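Local coordinates for protein Non-ribosomal peptide synthetase (Methanobrevibacter ruminantium, PDB 6VTJ) that probably carries a peptide thioester on its phosphopantetheine-bearing thiolation domain and releases it by reduction through the adjoining NAD(P)-dependent reductase domain, at residues Leu93-Asp96 with Ile97-Tyr101; Glu276-Glu279 with Arg280-Tyr283; Ala472-Glu475 with Tyr476-Leu480. One frame throughout, in Å; residues are numbered along the deposited sequence.

Contact 1 (Leu93-Asp96 with Ile97-Tyr101); sequences LTDD and IIKNY
Asp95 and Lys99, one helical turn apart, form an i to i+4 salt bridge on the short helix 94-99. Lys99 NZ lies 2.7 Å from Asp95 OD2 and approaches on the syn lone pair, the side facing OD1. Asp95 turns its carboxylate away from its own backbone N (chi1 -165°), which sets CG beside its carbonyl carbon, while the lysine chain runs extended beyond CG, its CD and CE lying close to Asp95 OD2. The two side chains thus meet at a slant.

The apolar contact starts two residues earlier: Leu93 CD2 touches Ile97 CD1 at 3.4 Å, tighter than usual for two methyl groups. Ile97 also rests CG1 on Leu93 O.

Along the helix the backbone bonds run i to i+4. Ile97 N, Ile98 N and Lys99 N donate to Leu93 O, Thr94 O and Asp95 O, and the last bond, Asn100 N to Asp96 O at 2.8 Å, closes the helix. Asn100 then leaves helical geometry as the centre of an inverse gamma turn, with a weak bond from Tyr101 N to Lys99 O. On the inner side, Ile98 packs against Cys294 and Phe297 of helix 291-308.

Ile98 is thus buried against the reductase fold, while the ion pair lies on the exposed side, where solvent would probably screen its charges.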
# COMPACT_ATOMS: atom_id res chain seq x y z
N LEU A 93 -9.34 -10.15 17.48
CA LEU A 93 -9.47 -8.98 18.36
C LEU A 93 -9.60 -7.67 17.57
O LEU A 93 -10.14 -6.68 18.06
CB LEU A 93 -8.28 -8.90 19.31
CG LEU A 93 -8.46 -8.13 20.62
CD1 LEU A 93 -7.81 -8.88 21.74
CD2 LEU A 93 -7.82 -6.77 20.53
N THR A 94 -9.08 -7.67 16.34
CA THR A 94 -9.20 -6.50 15.48
C THR A 94 -10.66 -6.23 15.12
O THR A 94 -11.08 -5.08 15.02
CB THR A 94 -8.36 -6.66 14.21
OG1 THR A 94 -8.84 -7.79 13.47
CG2 THR A 94 -6.90 -6.91 14.55
N ASP A 95 -11.44 -7.29 14.89
CA ASP A 95 -12.84 -7.08 14.54
C ASP A 95 -13.59 -6.39 15.67
O ASP A 95 -14.41 -5.48 15.44
CB ASP A 95 -13.48 -8.42 14.17
CG ASP A 95 -14.80 -8.26 13.45
OD1 ASP A 95 -14.81 -7.70 12.33
OD2 ASP A 95 -15.83 -8.71 14.02
N ASP A 96 -13.30 -6.77 16.92
CA ASP A 96 -13.91 -6.11 18.06
C ASP A 96 -13.46 -4.66 18.17
O ASP A 96 -14.27 -3.77 18.46
CB ASP A 96 -13.57 -6.87 19.34
CG ASP A 96 -14.26 -8.22 19.42
OD1 ASP A 96 -15.44 -8.33 19.04
OD2 ASP A 96 -13.61 -9.18 19.87
N ILE A 97 -12.17 -4.40 17.98
CA ILE A 97 -11.68 -3.03 17.96
C ILE A 97 -12.43 -2.22 16.90
O ILE A 97 -12.82 -1.07 17.14
CB ILE A 97 -10.15 -3.01 17.74
CG1 ILE A 97 -9.47 -3.61 18.97
CG2 ILE A 97 -9.65 -1.61 17.55
CD1 ILE A 97 -8.01 -3.92 18.76
N ILE A 98 -12.69 -2.82 15.74
CA ILE A 98 -13.34 -2.11 14.65
C ILE A 98 -14.79 -1.78 15.01
O ILE A 98 -15.25 -0.64 14.86
CB ILE A 98 -13.26 -2.93 13.35
CG1 ILE A 98 -11.86 -2.79 12.73
CG2 ILE A 98 -14.32 -2.50 12.37
CD1 ILE A 98 -11.47 -3.99 11.91
N LYS A 99 -15.52 -2.78 15.52
CA LYS A 99 -16.96 -2.62 15.75
C LYS A 99 -17.29 -1.94 17.08
O LYS A 99 -18.40 -1.42 17.22
CB LYS A 99 -17.65 -3.99 15.68
CG LYS A 99 -17.65 -4.60 14.29
CD LYS A 99 -18.15 -6.03 14.34
CE LYS A 99 -18.30 -6.63 12.95
NZ LYS A 99 -18.24 -8.12 12.99
N ASN A 100 -16.37 -1.92 18.04
CA ASN A 100 -16.66 -1.35 19.36
C ASN A 100 -16.32 0.14 19.32
O ASN A 100 -15.32 0.60 19.87
CB ASN A 100 -15.89 -2.07 20.45
CG ASN A 100 -16.07 -1.42 21.81
OD1 ASN A 100 -17.21 -1.14 22.22
ND2 ASN A 100 -14.96 -1.15 22.49
N TYR A 101 -17.19 0.90 18.67
CA TYR A 101 -16.88 2.29 18.38
C TYR A 101 -18.16 2.98 17.95
O TYR A 101 -19.00 2.38 17.27
CB TYR A 101 -15.81 2.42 17.28
CG TYR A 101 -15.08 3.75 17.26
CD1 TYR A 101 -13.93 3.95 18.02
CD2 TYR A 101 -15.53 4.79 16.47
CE1 TYR A 101 -13.25 5.15 17.99
CE2 TYR A 101 -14.86 6.01 16.44
CZ TYR A 101 -13.73 6.18 17.20
OH TYR A 101 -13.06 7.38 17.17

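Contact 2 (Glu276-Glu279 with Arg280-Tyr283); sequences EYDE and RTLY
Asp278 reaches forward round a tight turn to Arg280 and Thr281, and its carboxylate gathers most of the polar contacts. Asp278 OD1 accepts from Arg280 N at 2.8 Å, the donor standing 51° out of the carboxylate plane, and the same Asp278 OD1 lies 3.1 Å from Thr281 OG1. Thr281 OG1 is also 3.0 Å from Glu276 O, so its single proton has two acceptors to choose from. Asp278 CG sits between the backbone N and the carbonyl carbon (chi1 63°), which brings OD1 within bonding distance of Arg280 N.

The backbone supplies one further bond, from Thr281 N to Asp278 O at 3.0 Å. It closes a type I beta turn from Asp278 to Thr281, with Glu279 and Arg280 at the corners; an aspartate opening the turn and accepting from the amide two residues on makes an Asx turn within it. This turn belongs to the long loop between strand 252-258 and helix 291-308 of the Rossmann-like reductase domain.

The ion pair is looser. Asp278 CG lies over one face of the Arg280 guanidinium, the two flat groups turned 71° apart. Asp278 OD2 is 3.4 Å from Arg280 NH2 but well out of the guanidinium plane, so the pairing is electrostatic and no N-H points at the oxygen. A water donates to Asp278 OD2, its oxygen 2.6 Å away, and weakly accepts from Arg280 NE. The guanidinium finds directed partners elsewhere: NH1 bonds to Gln457 OE1 and Asn113 O. Glu279 OE2 is held by Thr458 OG1.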
# COMPACT_ATOMS: atom_id res chain seq x y z
N GLU A 276 -22.82 4.58 -0.26
CA GLU A 276 -21.92 5.14 -1.26
C GLU A 276 -20.49 4.92 -0.81
O GLU A 276 -20.21 4.70 0.37
CB GLU A 276 -22.18 6.64 -1.46
CG GLU A 276 -23.39 6.94 -2.31
CD GLU A 276 -24.12 8.19 -1.87
OE1 GLU A 276 -24.68 8.18 -0.75
OE2 GLU A 276 -24.12 9.18 -2.63
N TYR A 277 -19.57 4.98 -1.77
CA TYR A 277 -18.17 4.67 -1.51
C TYR A 277 -17.36 5.83 -2.07
O TYR A 277 -16.81 5.76 -3.18
CB TYR A 277 -17.80 3.33 -2.12
CG TYR A 277 -18.92 2.33 -2.01
CD1 TYR A 277 -19.15 1.63 -0.83
CD2 TYR A 277 -19.79 2.11 -3.09
CE1 TYR A 277 -20.19 0.72 -0.72
CE2 TYR A 277 -20.82 1.21 -3.00
CZ TYR A 277 -21.02 0.50 -1.82
OH TYR A 277 -22.06 -0.40 -1.72
N ASP A 278 -17.28 6.91 -1.29
CA ASP A 278 -16.68 8.15 -1.75
C ASP A 278 -15.89 8.76 -0.60
O ASP A 278 -15.67 8.13 0.44
CB ASP A 278 -17.75 9.09 -2.29
CG ASP A 278 -18.77 9.51 -1.24
OD1 ASP A 278 -18.53 9.33 -0.02
OD2 ASP A 278 -19.82 10.05 -1.63
N GLU A 279 -15.48 10.01 -0.80
CA GLU A 279 -14.66 10.79 0.13
C GLU A 279 -15.40 11.16 1.43
O GLU A 279 -14.80 11.77 2.32
CB GLU A 279 -14.16 12.06 -0.57
CG GLU A 279 -13.18 11.80 -1.73
CD GLU A 279 -13.84 11.76 -3.13
OE1 GLU A 279 -15.04 11.43 -3.25
OE2 GLU A 279 -13.13 12.01 -4.13
N ARG A 280 -16.67 10.79 1.55
CA ARG A 280 -17.43 10.97 2.78
C ARG A 280 -17.71 9.64 3.49
O ARG A 280 -18.56 9.59 4.38
CB ARG A 280 -18.72 11.73 2.49
CG ARG A 280 -18.45 13.20 2.11
CD ARG A 280 -19.74 13.97 1.79
NE ARG A 280 -20.36 13.46 0.57
CZ ARG A 280 -20.03 13.87 -0.65
NH1 ARG A 280 -19.11 14.82 -0.82
NH2 ARG A 280 -20.63 13.34 -1.71
N THR A 281 -16.99 8.58 3.12
CA THR A 281 -17.21 7.25 3.66
C THR A 281 -16.02 6.80 4.49
O THR A 281 -14.87 6.88 4.04
CB THR A 281 -17.45 6.25 2.52
OG1 THR A 281 -18.47 6.74 1.63
CG2 THR A 281 -17.88 4.91 3.08
N LEU A 282 -16.28 6.30 5.70
CA LEU A 282 -15.24 5.58 6.43
C LEU A 282 -15.69 4.15 6.67
O LEU A 282 -15.25 3.24 5.97
CB LEU A 282 -14.90 6.27 7.75
CG LEU A 282 -13.90 5.58 8.69
CD1 LEU A 282 -12.58 5.34 8.05
CD2 LEU A 282 -13.70 6.43 9.91
N TYR A 283 -16.58 3.94 7.64
CA TYR A 283 -16.94 2.60 8.08
C TYR A 283 -18.36 2.24 7.66
O TYR A 283 -19.31 2.98 7.95
CB TYR A 283 -16.83 2.49 9.60
CG TYR A 283 -17.09 1.09 10.09
CD1 TYR A 283 -16.29 0.05 9.67
CD2 TYR A 283 -18.15 0.81 10.95
CE1 TYR A 283 -16.49 -1.24 10.12
CE2 TYR A 283 -18.37 -0.50 11.42
CZ TYR A 283 -17.53 -1.51 10.99
OH TYR A 283 -17.71 -2.82 11.40
O HOH W 1 -21.84 10.45 -0.08

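Contact 3 (Ala472-Glu475 with Tyr476-Leu480); sequences ADEE and YLKRL
Tyr476 lays its CD2 corner against Ala472, with Ala472 CB 3.6 Å from Tyr476 CD2 and oblique to the ring. Between them begins helix 474-485, for which Asp473 is the N-cap: Asp473 OD1 accepts from Tyr476 N at 2.9 Å, nearly in line with the C-O bond. Asp473 CG is tucked between its own backbone N and carbonyl carbon (chi1 53°), which swings OD1 toward the first turn. Leu477 N, Lys478 N and Arg479 N donate to Asp473 O, Glu474 O and Glu475 O in regular i to i+4 bonds.

Glu474 and Lys478 form a salt bridge, Glu474 OE1 to Lys478 NZ at 2.9 Å; the ammonium comes from above the carboxylate plane, 49° out of it. Lys478 CE also touches Glu474 CG.

Inward, Ala472 and Leu477 pack on Met363 of strand 360-365, joining the helix to the reductase sheet, and Tyr476 OH donates to Ser323 O in a loop. Arg479 bends back so that one face of its guanidinium meets Tyr476 CA, offset toward the rim, its NE bonding to Tyr325 O. One water links the cap to this arginine, giving a proton to Asp473 OD1 at 2.8 Å and accepting from Arg479 NH2 at 3.0 Å.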
# COMPACT_ATOMS: atom_id res chain seq x y z
N ALA A 472 -1.88 7.65 -18.62
CA ALA A 472 -0.91 6.56 -18.71
C ALA A 472 -1.00 5.95 -20.11
O ALA A 472 -1.48 4.83 -20.30
CB ALA A 472 -1.15 5.52 -17.62
N ASP A 473 -0.57 6.73 -21.10
CA ASP A 473 -0.57 6.29 -22.49
C ASP A 473 0.58 5.32 -22.77
O ASP A 473 1.43 5.03 -21.90
CB ASP A 473 -0.52 7.49 -23.44
CG ASP A 473 0.64 8.43 -23.14
OD1 ASP A 473 1.62 8.01 -22.50
OD2 ASP A 473 0.55 9.60 -23.53
N GLU A 474 0.62 4.84 -24.02
CA GLU A 474 1.62 3.84 -24.41
C GLU A 474 3.04 4.34 -24.16
O GLU A 474 3.88 3.61 -23.61
CB GLU A 474 1.44 3.44 -25.88
CG GLU A 474 2.31 2.21 -26.23
CD GLU A 474 2.01 1.57 -27.59
OE1 GLU A 474 2.50 2.06 -28.63
OE2 GLU A 474 1.30 0.53 -27.60
N GLU A 475 3.32 5.59 -24.53
CA GLU A 475 4.64 6.16 -24.29
C GLU A 475 5.00 6.09 -22.81
O GLU A 475 6.10 5.65 -22.45
CB GLU A 475 4.70 7.60 -24.81
CG GLU A 475 4.43 7.74 -26.33
CD GLU A 475 3.04 8.31 -26.66
OE1 GLU A 475 2.98 9.39 -27.31
OE2 GLU A 475 2.00 7.69 -26.27
N TYR A 476 4.07 6.50 -21.93
CA TYR A 476 4.38 6.41 -20.51
C TYR A 476 4.66 4.96 -20.13
O TYR A 476 5.67 4.66 -19.48
CB TYR A 476 3.25 6.98 -19.66
CG TYR A 476 3.34 6.54 -18.24
CD1 TYR A 476 4.33 7.04 -17.40
CD2 TYR A 476 2.46 5.59 -17.73
CE1 TYR A 476 4.42 6.63 -16.11
CE2 TYR A 476 2.54 5.18 -16.43
CZ TYR A 476 3.52 5.70 -15.62
OH TYR A 476 3.60 5.28 -14.32
N LEU A 477 3.80 4.04 -20.60
CA LEU A 477 4.00 2.64 -20.27
C LEU A 477 5.35 2.15 -20.80
O LEU A 477 6.06 1.40 -20.13
CB LEU A 477 2.84 1.78 -20.78
CG LEU A 477 1.49 1.99 -20.07
CD1 LEU A 477 0.38 1.16 -20.72
CD2 LEU A 477 1.57 1.69 -18.55
N LYS A 478 5.75 2.65 -21.98
CA LYS A 478 7.05 2.21 -22.49
C LYS A 478 8.17 2.73 -21.61
O LYS A 478 9.10 1.98 -21.25
CB LYS A 478 7.25 2.64 -23.94
CG LYS A 478 6.41 1.85 -24.91
CD LYS A 478 6.52 2.39 -26.32
CE LYS A 478 5.58 1.66 -27.25
NZ LYS A 478 5.40 2.36 -28.56
N ARG A 479 8.08 4.01 -21.20
CA ARG A 479 9.05 4.54 -20.24
C ARG A 479 9.12 3.62 -19.03
O ARG A 479 10.21 3.19 -18.62
CB ARG A 479 8.68 5.97 -19.81
CG ARG A 479 8.81 7.02 -20.92
CD ARG A 479 8.97 8.42 -20.35
NE ARG A 479 7.73 8.96 -19.79
CZ ARG A 479 6.67 9.31 -20.51
NH1 ARG A 479 6.68 9.19 -21.84
NH2 ARG A 479 5.58 9.78 -19.91
N LEU A 480 7.95 3.23 -18.53
CA LEU A 480 7.90 2.42 -17.32
C LEU A 480 8.58 1.08 -17.57
O LEU A 480 9.48 0.66 -16.82
CB LEU A 480 6.44 2.23 -16.89
CG LEU A 480 6.11 1.46 -15.61
CD1 LEU A 480 4.80 1.94 -15.06
CD2 LEU A 480 6.06 -0.05 -15.87
O HOH W 2 3.49 10.02 -22.00

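The three contacts follow one another along the chain without interleaving. Contacts 1 and 2 have centres about 19 Å apart and touch directly: Tyr283, at the end of contact 2, packs its CE1 on Ile98 CG2 at 3.4 Å and meets Lys99. Both also border helix 291-308, so helix 94-99 and the loop 276-283 are fastened to the same part of the reductase domain. Contact 3 stands apart, with nearest atoms about 19 Å from contact 2 and about 32 Å from contact 1, and across the chain's centre from contact 1. It joins the C-terminal helix 474-485 to strand 360-365 of the central sheet, so segments from early and late in the chain both pack on the Rossmann-like reductase domain.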